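Local atomic coordinates of DUF411 domain-containing protein (Pseudomonas aeruginosa, PDB entry 6WJE), a protein that is of unknown function but holds copper(II) and zinc ions in the crystal, consistent with a metal-binding role. Residues L3-H8 with N26-T31; R9-G14 with D32-D37; D81-A86 with V109-S114. All blocks are in the same frame, centred on the assembly; numbering follows the deposited sequence.

In the fold
From the N terminus, strand 4-9 runs out, the loop at 9-14 leads into helix 14-25, which carries the chain back, and strand 29-34 runs parallel to 4-9. Contact 1 closes this beta-alpha-beta unit near the start of the strands, and contact 2 closes it further along, where they run into loops. The segments of the two contacts alternate along the chain, so they cross; they touch through Val7 and His33 and share a zinc ion. Contact 3 follows in series and shuts a later loop, pairing strand 82-86 with strand 106-112. All three belong to one mixed sheet, with contacts 2 and 3 on opposite sides of the chain's centre, their centres about 24 Å apart.

Contact 1 (L3-H8 with N26-T31); sequences LAIDVH and NGFKVT. With ZN (zinc ion), chain K.
Ala4, Ile5 and Asp6 pair in parallel with Lys29, Val30 and Thr31, the axes of the two short strand segments approaching to 4.8 Å at an angle of 22°. These are the two neighbouring strands of a beta-alpha-beta unit whose connecting helix is 14-25. Their amides alternate as donors: Lys29 N to Leu3 O (2.7 Å), Ile5 N to Lys29 O, Thr31 N to Ile5 O and Val7 N to Thr31 O.

On one sheet face Ile5 and Val30 run alongside each other, with Ile5 CG2 3.7 Å from Val30 CG2. The other branch of Val30 turns to Val7, and Val30 CG1 lies 4.0 Å from Val7 CG2. Helix 14-25 packs against this group, with Trp19 touching Ile5 and Val7, and Ile20 touching Val30. Before the strands begin, Leu3 CB meets the Phe28 ring obliquely, 3.9 Å from Phe28 CD2. Gly27, just before it, has positive phi and ends the helix in a Schellman motif.

On the face of Asp6 and Thr31, a zinc ion is gripped by both carboxylate oxygens of Asp6; His33 and a water complete the ligands seen. With CG anti to the backbone N, the Asp6 torsion (chi1 -168°) carries the carboxylate to the zinc, next to the Thr31 hydroxyl. Asp6 OD1 binds the zinc at 2.1 Å and lies 2.5 Å from Thr31 OG1.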
ATOM      1  N   LEU A   3       3.289 -14.512   5.155  1.00 51.62           N
ATOM      2  CA  LEU A   3       3.720 -13.134   5.310  1.00 40.73           C
ATOM      3  C   LEU A   3       2.729 -12.360   6.182  1.00 45.11           C
ATOM      4  O   LEU A   3       1.514 -12.560   6.116  1.00 56.58           O
ATOM      5  CB  LEU A   3       3.890 -12.489   3.937  1.00 51.48           C
ATOM      6  CG  LEU A   3       4.880 -13.230   3.022  1.00 45.29           C
ATOM      7  CD1 LEU A   3       5.163 -12.406   1.810  1.00 40.32           C
ATOM      8  CD2 LEU A   3       6.173 -13.541   3.742  1.00 52.36           C
ATOM      9  N   ALA A   4       3.256 -11.501   7.029  1.00 44.61           N
ATOM     10  CA  ALA A   4       2.477 -10.726   7.969  1.00 40.71           C
ATOM     11  C   ALA A   4       2.551  -9.250   7.598  1.00 48.79           C
ATOM     12  O   ALA A   4       3.616  -8.759   7.209  1.00 44.71           O
ATOM     13  CB  ALA A   4       3.023 -10.944   9.382  1.00 39.62           C
ATOM     14  N   ILE A   5       1.424  -8.542   7.694  1.00 37.34           N
ATOM     15  CA  ILE A   5       1.401  -7.112   7.421  1.00 40.34           C
ATOM     16  C   ILE A   5       0.511  -6.418   8.449  1.00 38.35           C
ATOM     17  O   ILE A   5      -0.564  -6.911   8.801  1.00 35.00           O
ATOM     18  CB  ILE A   5       0.946  -6.809   5.972  1.00 40.31           C
ATOM     19  CG1 ILE A   5       1.058  -5.305   5.711  1.00 39.61           C
ATOM     20  CG2 ILE A   5      -0.470  -7.315   5.744  1.00 35.81           C
ATOM     21  CD1 ILE A   5       0.908  -4.887   4.294  1.00 38.50           C
ATOM     22  N   ASP A   6       0.976  -5.276   8.938  1.00 43.76           N
ATOM     23  CA  ASP A   6       0.319  -4.506   9.985  1.00 42.87           C
ATOM     24  C   ASP A   6      -0.261  -3.279   9.300  1.00 44.16           C
ATOM     25  O   ASP A   6       0.491  -2.500   8.711  1.00 37.15           O
ATOM     26  CB  ASP A   6       1.332  -4.099  11.063  1.00 43.17           C
ATOM     27  CG  ASP A   6       0.698  -3.548  12.323  1.00 48.46           C
ATOM     28  OD1 ASP A   6       0.086  -4.325  13.073  1.00 62.80           O
ATOM     29  OD2 ASP A   6       0.859  -2.359  12.654  1.00 59.29           O
ATOM     30  N   VAL A   7      -1.586  -3.121   9.346  1.00 38.48           N
ATOM     31  CA  VAL A   7      -2.274  -2.048   8.636  1.00 39.21           C
ATOM     32  C   VAL A   7      -2.936  -1.126   9.651  1.00 43.98           C
ATOM     33  O   VAL A   7      -3.561  -1.604  10.601  1.00 48.75           O
ATOM     34  CB  VAL A   7      -3.292  -2.612   7.626  1.00 41.56           C
ATOM     35  CG1 VAL A   7      -4.023  -1.488   6.897  1.00 40.47           C
ATOM     36  CG2 VAL A   7      -2.552  -3.459   6.620  1.00 38.78           C
ATOM     37  N   HIS A   8      -2.742   0.183   9.488  1.00 42.84           N
ATOM     38  CA  HIS A   8      -3.477   1.199  10.234  1.00 42.62           C
ATOM     39  C   HIS A   8      -4.382   1.920   9.237  1.00 49.57           C
ATOM     40  O   HIS A   8      -3.959   2.250   8.122  1.00 48.16           O
ATOM     41  CB  HIS A   8      -2.560   2.255  10.950  1.00 43.53           C
ATOM     42  CG  HIS A   8      -1.667   1.704  12.045  1.00 53.21           C
ATOM     43  ND1 HIS A   8      -1.701   2.117  13.377  1.00 54.45           N
ATOM     44  CD2 HIS A   8      -0.684   0.781  11.973  1.00 51.58           C
ATOM     45  CE1 HIS A   8      -0.797   1.441  14.063  1.00 66.68           C
ATOM     46  NE2 HIS A   8      -0.160   0.635  13.233  1.00 64.05           N
ATOM     47  N   ASN A  26      -5.045 -13.565  -0.664  1.00 48.30           N
ATOM     48  CA  ASN A  26      -3.750 -13.953  -1.210  1.00 49.04           C
ATOM     49  C   ASN A  26      -2.844 -14.589  -0.155  1.00 46.88           C
ATOM     50  O   ASN A  26      -1.631 -14.694  -0.387  1.00 43.82           O
ATOM     51  CB  ASN A  26      -3.055 -12.760  -1.890  1.00 46.25           C
ATOM     52  CG  ASN A  26      -3.591 -12.505  -3.320  1.00 49.20           C
ATOM     53  OD1 ASN A  26      -3.483 -13.364  -4.203  1.00 54.53           O
ATOM     54  ND2 ASN A  26      -4.184 -11.333  -3.536  1.00 38.37           N
ATOM     55  N   GLY A  27      -3.368 -14.892   1.047  1.00 41.11           N
ATOM     56  CA  GLY A  27      -2.582 -15.608   2.028  1.00 38.75           C
ATOM     57  C   GLY A  27      -1.853 -14.783   3.074  1.00 50.03           C
ATOM     58  O   GLY A  27      -1.137 -15.365   3.903  1.00 47.68           O
ATOM     59  N   PHE A  28      -1.939 -13.458   3.028  1.00 37.17           N
ATOM     60  CA  PHE A  28      -1.274 -12.667   4.047  1.00 45.69           C
ATOM     61  C   PHE A  28      -1.987 -12.774   5.389  1.00 44.49           C
ATOM     62  O   PHE A  28      -3.218 -12.837   5.464  1.00 42.53           O
ATOM     63  CB  PHE A  28      -1.210 -11.209   3.608  1.00 48.80           C
ATOM     64  CG  PHE A  28      -0.234 -10.947   2.507  1.00 38.90           C
ATOM     65  CD1 PHE A  28      -0.512 -11.325   1.206  1.00 44.32           C
ATOM     66  CD2 PHE A  28       0.925 -10.257   2.761  1.00 41.03           C
ATOM     67  CE1 PHE A  28       0.384 -11.065   0.191  1.00 36.62           C
ATOM     68  CE2 PHE A  28       1.822  -9.984   1.747  1.00 42.93           C
ATOM     69  CZ  PHE A  28       1.540 -10.379   0.463  1.00 39.21           C
ATOM     70  N   LYS A  29      -1.204 -12.771   6.459  1.00 45.43           N
ATOM     71  CA  LYS A  29      -1.758 -12.633   7.799  1.00 48.70           C
ATOM     72  C   LYS A  29      -1.788 -11.136   8.078  1.00 45.04           C
ATOM     73  O   LYS A  29      -0.734 -10.498   8.125  1.00 48.32           O
ATOM     74  CB  LYS A  29      -0.912 -13.384   8.827  1.00 44.73           C
ATOM     75  CG  LYS A  29      -1.561 -13.516  10.208  1.00 61.29           C
ATOM     76  CD  LYS A  29      -0.901 -12.664  11.281  1.00 55.68           C
ATOM     77  CE  LYS A  29      -1.727 -12.654  12.589  1.00 70.34           C
ATOM     78  NZ  LYS A  29      -3.001 -11.830  12.522  1.00 60.10           N
ATOM     79  N   VAL A  30      -2.985 -10.558   8.197  1.00 40.39           N
ATOM     80  CA  VAL A  30      -3.137  -9.114   8.321  1.00 42.03           C
ATOM     81  C   VAL A  30      -3.592  -8.796   9.740  1.00 41.64           C
ATOM     82  O   VAL A  30      -4.559  -9.388  10.225  1.00 49.67           O
ATOM     83  CB  VAL A  30      -4.140  -8.561   7.290  1.00 40.78           C
ATOM     84  CG1 VAL A  30      -4.189  -7.043   7.356  1.00 46.52           C
ATOM     85  CG2 VAL A  30      -3.786  -9.000   5.881  1.00 37.43           C
ATOM     86  N   THR A  31      -2.910  -7.860  10.401  1.00 38.10           N
ATOM     87  CA  THR A  31      -3.448  -7.225  11.601  1.00 45.27           C
ATOM     88  C   THR A  31      -3.990  -5.842  11.239  1.00 41.28           C
ATOM     89  O   THR A  31      -3.272  -5.006  10.672  1.00 47.09           O
ATOM     90  CB  THR A  31      -2.423  -7.117  12.739  1.00 45.04           C
ATOM     91  OG1 THR A  31      -1.454  -6.126  12.415  1.00 52.35           O
ATOM     92  CG2 THR A  31      -1.745  -8.471  13.043  1.00 38.23           C
TER
HETATM   93 ZN    ZN K 205       0.685  -3.161  14.750  1.00 65.61          ZN
HETATM   94  O   HOH W   1       0.717  -4.734  16.660  1.00 58.39           O

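Contact 2 (R9-G14 with D32-D37); sequences RDANCG and DHVEAD. With ZN (zinc ion), chain L; ZN (zinc ion), chain K.
Arg9 and Asp32 form a side-on salt bridge, each of two guanidinium nitrogens taking its own carboxylate oxygen. Arg9 NH2 meets Asp32 OD2 at 2.9 Å, nearly straight (175°) and in the guanidinium plane, while the bond from Arg9 NE to Asp32 OD1 is longer at 3.1 Å and tilted from that plane. Both oxygens use their syn lone pairs, although the two flat groups are turned 37° apart. A bend at chi2 (101°) folds the arginine toward Asp32 and Val34 of strand 29-34. Its NH1 donates to Asp10 O, which also accepts Cys13 N from the opposite face of its plane in a type I turn.

Backbone bonds continue the parallel pairing: Arg9 N gives to His33 O, and Glu35 N to Arg9 O at 2.6 Å.

Apolar contacts centre on Val34. Its CG2 sits over the middle of one guanidinium face, 3.6 Å from Arg9 CZ, and its CG1 packs on Ala11 CB at 3.5 Å.

Asp10 OD1, at 2.1 Å, and His33 NE2 each bind a zinc ion, and another lies about 3 Å from the nearest Glu35 side-chain atom; Asp10 OD2 takes Asn12 N in an Asx turn.

Cys13, disulfide-bonded to Cys16, N-caps helix 14-25, where Arg9 touches Lys17 and Asp32 Ile20; Asp37 sits at the N-cap of helix 38-44, its OD1 bonding weakly to Ala40 N; strand 29-34 is outermost within this chain, beside strand 4-9.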
ATOM      1  N   ARG A   9      -5.628   2.172   9.634  1.00 42.41           N
ATOM      2  CA  ARG A   9      -6.574   2.854   8.762  1.00 48.61           C
ATOM      3  C   ARG A   9      -7.692   3.433   9.609  1.00 49.06           C
ATOM      4  O   ARG A   9      -7.883   3.056  10.768  1.00 45.43           O
ATOM      5  CB  ARG A   9      -7.134   1.931   7.684  1.00 50.53           C
ATOM      6  CG  ARG A   9      -7.617   0.619   8.217  1.00 49.39           C
ATOM      7  CD  ARG A   9      -9.068   0.656   8.340  1.00 42.21           C
ATOM      8  NE  ARG A   9      -9.607  -0.591   8.852  1.00 50.01           N
ATOM      9  CZ  ARG A   9     -10.866  -0.717   9.269  1.00 58.33           C
ATOM     10  NH1 ARG A   9     -11.690   0.334   9.231  1.00 53.62           N
ATOM     11  NH2 ARG A   9     -11.304  -1.885   9.722  1.00 55.07           N
ATOM     12  N   ASP A  10      -8.435   4.341   8.995  1.00 46.57           N
ATOM     13  CA  ASP A  10      -9.598   4.962   9.616  1.00 50.05           C
ATOM     14  C   ASP A  10     -10.790   4.003   9.691  1.00 48.89           C
ATOM     15  O   ASP A  10     -10.955   3.099   8.863  1.00 44.62           O
ATOM     16  CB  ASP A  10      -9.951   6.231   8.834  1.00 50.40           C
ATOM     17  CG  ASP A  10     -11.110   6.996   9.429  1.00 61.70           C
ATOM     18  OD1 ASP A  10     -10.894   7.775  10.393  1.00 69.49           O
ATOM     19  OD2 ASP A  10     -12.241   6.834   8.902  1.00 56.57           O
ATOM     20  N   ALA A  11     -11.648   4.225  10.699  1.00 53.98           N
ATOM     21  CA  ALA A  11     -12.787   3.327  10.932  1.00 49.33           C
ATOM     22  C   ALA A  11     -13.780   3.342   9.784  1.00 45.72           C
ATOM     23  O   ALA A  11     -14.474   2.347   9.551  1.00 52.70           O
ATOM     24  CB  ALA A  11     -13.517   3.705  12.219  1.00 47.71           C
ATOM     25  N   ASN A  12     -13.844   4.433   9.037  1.00 40.27           N
ATOM     26  CA  ASN A  12     -14.819   4.586   7.974  1.00 49.63           C
ATOM     27  C   ASN A  12     -14.177   4.471   6.581  1.00 45.87           C
ATOM     28  O   ASN A  12     -14.660   5.065   5.619  1.00 45.28           O
ATOM     29  CB  ASN A  12     -15.530   5.930   8.173  1.00 51.54           C
ATOM     30  CG  ASN A  12     -16.924   5.963   7.591  1.00 55.99           C
ATOM     31  OD1 ASN A  12     -17.738   5.055   7.830  1.00 56.54           O
ATOM     32  ND2 ASN A  12     -17.230   7.038   6.853  1.00 54.86           N
ATOM     33  N   CYS A  13     -13.082   3.723   6.451  1.00 45.40           N
ATOM     34  CA  CYS A  13     -12.403   3.551   5.160  1.00 46.44           C
ATOM     35  C   CYS A  13     -12.746   2.159   4.671  1.00 42.59           C
ATOM     36  O   CYS A  13     -12.076   1.178   4.999  1.00 46.14           O
ATOM     37  CB  CYS A  13     -10.886   3.773   5.217  1.00 41.87           C
ATOM     38  SG  CYS A  13     -10.034   3.675   3.520  1.00 64.00           S
ATOM     39  N   GLY A  14     -13.787   2.093   3.868  1.00 41.65           N
ATOM     40  CA  GLY A  14     -14.249   0.843   3.345  1.00 38.52           C
ATOM     41  C   GLY A  14     -13.376   0.271   2.257  1.00 34.31           C
ATOM     42  O   GLY A  14     -13.189  -0.949   2.226  1.00 41.75           O
ATOM     43  N   ASP A  32      -5.253  -5.622  11.581  1.00 41.48           N
ATOM     44  CA  ASP A  32      -6.040  -4.435  11.251  1.00 47.79           C
ATOM     45  C   ASP A  32      -6.119  -3.499  12.459  1.00 48.54           C
ATOM     46  O   ASP A  32      -6.789  -3.812  13.443  1.00 50.77           O
ATOM     47  CB  ASP A  32      -7.424  -4.894  10.805  1.00 41.76           C
ATOM     48  CG  ASP A  32      -8.295  -3.778  10.310  1.00 51.50           C
ATOM     49  OD1 ASP A  32      -7.836  -2.616  10.317  1.00 52.94           O
ATOM     50  OD2 ASP A  32      -9.459  -4.078   9.919  1.00 49.82           O
ATOM     51  N   HIS A  33      -5.419  -2.374  12.405  1.00 47.25           N
ATOM     52  CA  HIS A  33      -5.497  -1.348  13.443  1.00 50.96           C
ATOM     53  C   HIS A  33      -6.396  -0.231  12.954  1.00 49.82           C
ATOM     54  O   HIS A  33      -6.006   0.524  12.058  1.00 50.95           O
ATOM     55  CB  HIS A  33      -4.132  -0.749  13.770  1.00 48.44           C
ATOM     56  CG  HIS A  33      -3.148  -1.714  14.331  1.00 52.74           C
ATOM     57  ND1 HIS A  33      -3.398  -2.462  15.459  1.00 53.63           N
ATOM     58  CD2 HIS A  33      -1.893  -2.026  13.936  1.00 50.03           C
ATOM     59  CE1 HIS A  33      -2.340  -3.205  15.730  1.00 53.08           C
ATOM     60  NE2 HIS A  33      -1.410  -2.953  14.825  1.00 51.13           N
ATOM     61  N   VAL A  34      -7.554  -0.059  13.583  1.00 51.54           N
ATOM     62  CA  VAL A  34      -8.334   1.142  13.316  1.00 47.80           C
ATOM     63  C   VAL A  34      -7.707   2.300  14.085  1.00 54.79           C
ATOM     64  O   VAL A  34      -7.525   2.228  15.304  1.00 74.37           O
ATOM     65  CB  VAL A  34      -9.804   0.930  13.700  1.00 60.04           C
ATOM     66  CG1 VAL A  34     -10.583   2.207  13.531  1.00 55.40           C
ATOM     67  CG2 VAL A  34     -10.401  -0.177  12.828  1.00 44.80           C
ATOM     68  N   GLU A  35      -7.286   3.323  13.336  1.00 55.94           N
ATOM     69  CA  GLU A  35      -6.622   4.514  13.926  1.00 55.36           C
ATOM     70  C   GLU A  35      -7.137   5.773  13.225  1.00 63.44           C
ATOM     71  O   GLU A  35      -7.107   5.816  11.980  1.00 60.67           O
ATOM     72  CB  GLU A  35      -5.102   4.404  13.782  1.00 68.06           C
ATOM     73  CG  GLU A  35      -4.493   3.279  14.599  1.00 72.72           C
ATOM     74  CD  GLU A  35      -4.644   3.431  16.103  1.00 75.98           C
ATOM     75  OE1 GLU A  35      -4.676   4.583  16.579  1.00 76.06           O
ATOM     76  OE2 GLU A  35      -4.729   2.396  16.794  1.00 73.15           O
ATOM     77  N   ALA A  36      -7.591   6.752  14.011  1.00 70.57           N
ATOM     78  CA  ALA A  36      -8.108   8.007  13.478  1.00 71.54           C
ATOM     79  C   ALA A  36      -7.027   9.003  13.102  1.00 75.54           C
ATOM     80  O   ALA A  36      -7.361  10.076  12.593  1.00 84.62           O
ATOM     81  CB  ALA A  36      -9.069   8.666  14.465  1.00 69.71           C
ATOM     82  N   ASP A  37      -5.746   8.681  13.321  1.00 73.12           N
ATOM     83  CA  ASP A  37      -4.656   9.652  13.215  1.00 74.73           C
ATOM     84  C   ASP A  37      -3.592   9.150  12.229  1.00 72.81           C
ATOM     85  O   ASP A  37      -2.461   8.843  12.607  1.00 78.63           O
ATOM     86  CB  ASP A  37      -4.045   9.897  14.592  1.00 77.21           C
ATOM     87  CG  ASP A  37      -3.292  11.208  14.684  1.00 82.54           C
ATOM     88  OD1 ASP A  37      -2.836  11.704  13.626  1.00 78.96           O
ATOM     89  OD2 ASP A  37      -3.139  11.723  15.825  1.00 80.80           O
TER
HETATM   90 ZN    ZN L 206     -12.348   9.027  11.145  1.00 82.27          ZN
HETATM   91 ZN    ZN K 205       0.685  -3.161  14.750  1.00 65.61          ZN
HETATM   92  O   HOH W   1       0.717  -4.734  16.660  1.00 58.39           O

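Contact 3 (D81-A86 with V109-S114); sequences DLVGAA and VGLTRS
An antiparallel strand pair inside the mixed sheet is made here by strands 82-86 and 106-112, whose short segments 84-86 and 109-112 run at 148° to each other. At the C-terminal end of strand 82-86, Ala86 and Val109 form a hydrogen-bonded pair: Ala86 N gives to Val109 O at 2.8 Å, and Val109 N returns to Ala86 O at 2.9 Å, nearly straight (175°) and in the carbonyl plane. Next comes Ala85 opposite Gly110, a non-hydrogen-bonded pair drawn close, with Ala85 CA 4.0 Å from Gly110 CA.

The regular pattern is then interrupted. Leu111 O accepts Val83 N at 2.8 Å, nearly along the C=O axis, while Leu111 N donates to Gly84 O from above the carbonyl plane. The first of these bonds, the helix-like backbone angles of Val83 and the corner the chain turns there are consistent with a classic beta bulge, with Val83 and Gly84 both set against Leu111.

Past it, Leu82 and Thr112 pair with diverging side chains, and Arg113 N reaches Asp81 O at 3.2 Å, a more bent bond. Leu82 CD2 lies 3.7 Å from Leu111 O and reaches along to the glycine backbone of Gly110; Leu76 of helix 70-78 and Leu120 of strand 117-123 pack on Leu82 and Ala85. Val83 splits its branches: its chi1 of -67° sends CG2 to Leu111 O, at 3.3 Å, and CG1 to Arg113 CA. Asp81 turns its carboxylate to Arg79 in a salt bridge, and Thr112 OG1 is hydrogen-bonded to Gln116 N in the turn leading to strand 117-123.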
ATOM      1  N   ASP A  81      17.236  -1.920  -1.227  1.00 46.60           N
ATOM      2  CA  ASP A  81      17.397  -0.475  -1.386  1.00 43.13           C
ATOM      3  C   ASP A  81      16.121   0.328  -1.107  1.00 53.14           C
ATOM      4  O   ASP A  81      16.190   1.570  -1.049  1.00 45.14           O
ATOM      5  CB  ASP A  81      17.868  -0.142  -2.801  1.00 46.19           C
ATOM      6  CG  ASP A  81      16.912  -0.664  -3.894  1.00 55.08           C
ATOM      7  OD1 ASP A  81      16.489  -1.844  -3.854  1.00 51.87           O
ATOM      8  OD2 ASP A  81      16.587   0.133  -4.804  1.00 56.46           O
ATOM      9  N   LEU A  82      14.971  -0.332  -0.923  1.00 49.94           N
ATOM     10  CA  LEU A  82      13.683   0.341  -0.787  1.00 43.89           C
ATOM     11  C   LEU A  82      13.205   0.281   0.648  1.00 45.43           C
ATOM     12  O   LEU A  82      13.283  -0.763   1.298  1.00 50.87           O
ATOM     13  CB  LEU A  82      12.599  -0.282  -1.677  1.00 40.64           C
ATOM     14  CG  LEU A  82      12.858  -0.234  -3.190  1.00 46.63           C
ATOM     15  CD1 LEU A  82      11.771  -0.993  -3.948  1.00 36.09           C
ATOM     16  CD2 LEU A  82      13.060   1.181  -3.721  1.00 38.43           C
ATOM     17  N   VAL A  83      12.687   1.410   1.128  1.00 43.71           N
ATOM     18  CA  VAL A  83      12.135   1.490   2.469  1.00 44.16           C
ATOM     19  C   VAL A  83      10.619   1.469   2.448  1.00 46.98           C
ATOM     20  O   VAL A  83       9.989   1.402   3.513  1.00 46.61           O
ATOM     21  CB  VAL A  83      12.632   2.762   3.200  1.00 45.60           C
ATOM     22  CG1 VAL A  83      14.128   2.696   3.475  1.00 49.08           C
ATOM     23  CG2 VAL A  83      12.320   4.003   2.407  1.00 42.15           C
ATOM     24  N   GLY A  84      10.016   1.460   1.262  1.00 43.08           N
ATOM     25  CA  GLY A  84       8.569   1.466   1.147  1.00 40.87           C
ATOM     26  C   GLY A  84       8.159   1.474  -0.311  1.00 39.76           C
ATOM     27  O   GLY A  84       8.990   1.589  -1.219  1.00 38.84           O
ATOM     28  N   ALA A  85       6.869   1.236  -0.520  1.00 38.15           N
ATOM     29  CA  ALA A  85       6.239   1.364  -1.821  1.00 35.19           C
ATOM     30  C   ALA A  85       4.878   2.002  -1.592  1.00 40.55           C
ATOM     31  O   ALA A  85       4.233   1.780  -0.557  1.00 39.72           O
ATOM     32  CB  ALA A  85       6.095   0.022  -2.551  1.00 34.26           C
ATOM     33  N   ALA A  86       4.464   2.822  -2.552  1.00 38.25           N
ATOM     34  CA  ALA A  86       3.231   3.590  -2.449  1.00 40.00           C
ATOM     35  C   ALA A  86       2.422   3.511  -3.745  1.00 41.66           C
ATOM     36  O   ALA A  86       2.987   3.480  -4.843  1.00 35.45           O
ATOM     37  CB  ALA A  86       3.519   5.048  -2.105  1.00 35.37           C
ATOM     38  N   VAL A 109       5.250   2.975  -6.633  1.00 43.96           N
ATOM     39  CA  VAL A 109       6.444   3.795  -6.553  1.00 44.70           C
ATOM     40  C   VAL A 109       7.163   3.409  -5.275  1.00 47.13           C
ATOM     41  O   VAL A 109       6.617   3.570  -4.174  1.00 43.80           O
ATOM     42  CB  VAL A 109       6.143   5.298  -6.587  1.00 45.68           C
ATOM     43  CG1 VAL A 109       7.432   6.047  -6.857  1.00 48.39           C
ATOM     44  CG2 VAL A 109       5.147   5.615  -7.667  1.00 40.05           C
ATOM     45  N   GLY A 110       8.352   2.830  -5.428  1.00 45.08           N
ATOM     46  CA  GLY A 110       9.188   2.546  -4.288  1.00 41.86           C
ATOM     47  C   GLY A 110       9.960   3.793  -3.890  1.00 50.95           C
ATOM     48  O   GLY A 110      10.185   4.700  -4.695  1.00 49.18           O
ATOM     49  N   LEU A 111      10.290   3.885  -2.607  1.00 41.62           N
ATOM     50  CA  LEU A 111      11.132   4.959  -2.099  1.00 40.51           C
ATOM     51  C   LEU A 111      12.456   4.384  -1.603  1.00 42.89           C
ATOM     52  O   LEU A 111      12.477   3.392  -0.868  1.00 42.30           O
ATOM     53  CB  LEU A 111      10.434   5.739  -0.983  1.00 39.56           C
ATOM     54  CG  LEU A 111      11.157   6.990  -0.480  1.00 48.00           C
ATOM     55  CD1 LEU A 111      11.283   8.076  -1.555  1.00 42.36           C
ATOM     56  CD2 LEU A 111      10.523   7.531   0.787  1.00 42.54           C
ATOM     57  N   THR A 112      13.557   5.015  -1.986  1.00 38.95           N
ATOM     58  CA  THR A 112      14.862   4.513  -1.587  1.00 41.83           C
ATOM     59  C   THR A 112      15.228   5.051  -0.208  1.00 43.66           C
ATOM     60  O   THR A 112      14.595   5.978   0.314  1.00 40.73           O
ATOM     61  CB  THR A 112      15.947   4.940  -2.582  1.00 39.52           C
ATOM     62  OG1 THR A 112      16.110   6.366  -2.510  1.00 35.18           O
ATOM     63  CG2 THR A 112      15.579   4.529  -4.014  1.00 35.38           C
ATOM     64  N   ARG A 113      16.283   4.452   0.366  1.00 47.88           N
ATOM     65  CA  ARG A 113      16.813   4.894   1.656  0.58 45.02           C
ATOM     66  C   ARG A 113      16.976   6.408   1.700  1.00 44.29           C
ATOM     67  O   ARG A 113      16.576   7.065   2.664  1.00 47.43           O
ATOM     68  CB  ARG A 113      18.157   4.215   1.927  0.58 44.27           C
ATOM     69  CG  ARG A 113      18.100   2.693   1.947  0.58 50.26           C
ATOM     70  CD  ARG A 113      19.428   2.089   2.422  0.58 46.64           C
ATOM     71  NE  ARG A 113      19.911   1.053   1.520  0.58 45.86           N
ATOM     72  CZ  ARG A 113      20.415   1.294   0.315  0.58 47.53           C
ATOM     73  NH1 ARG A 113      20.492   2.538  -0.133  0.58 50.08           N
ATOM     74  NH2 ARG A 113      20.840   0.292  -0.445  0.58 44.94           N
ATOM     75  N   SER A 114      17.558   6.978   0.652  1.00 44.87           N
ATOM     76  CA  SER A 114      17.913   8.392   0.618  1.00 46.37           C
ATOM     77  C   SER A 114      16.796   9.275   0.081  1.00 47.21           C
ATOM     78  O   SER A 114      17.018  10.474  -0.119  1.00 47.43           O
ATOM     79  CB  SER A 114      19.214   8.613  -0.166  1.00 41.73           C
ATOM     80  OG  SER A 114      19.083   8.143  -1.485  1.00 53.35           O
TER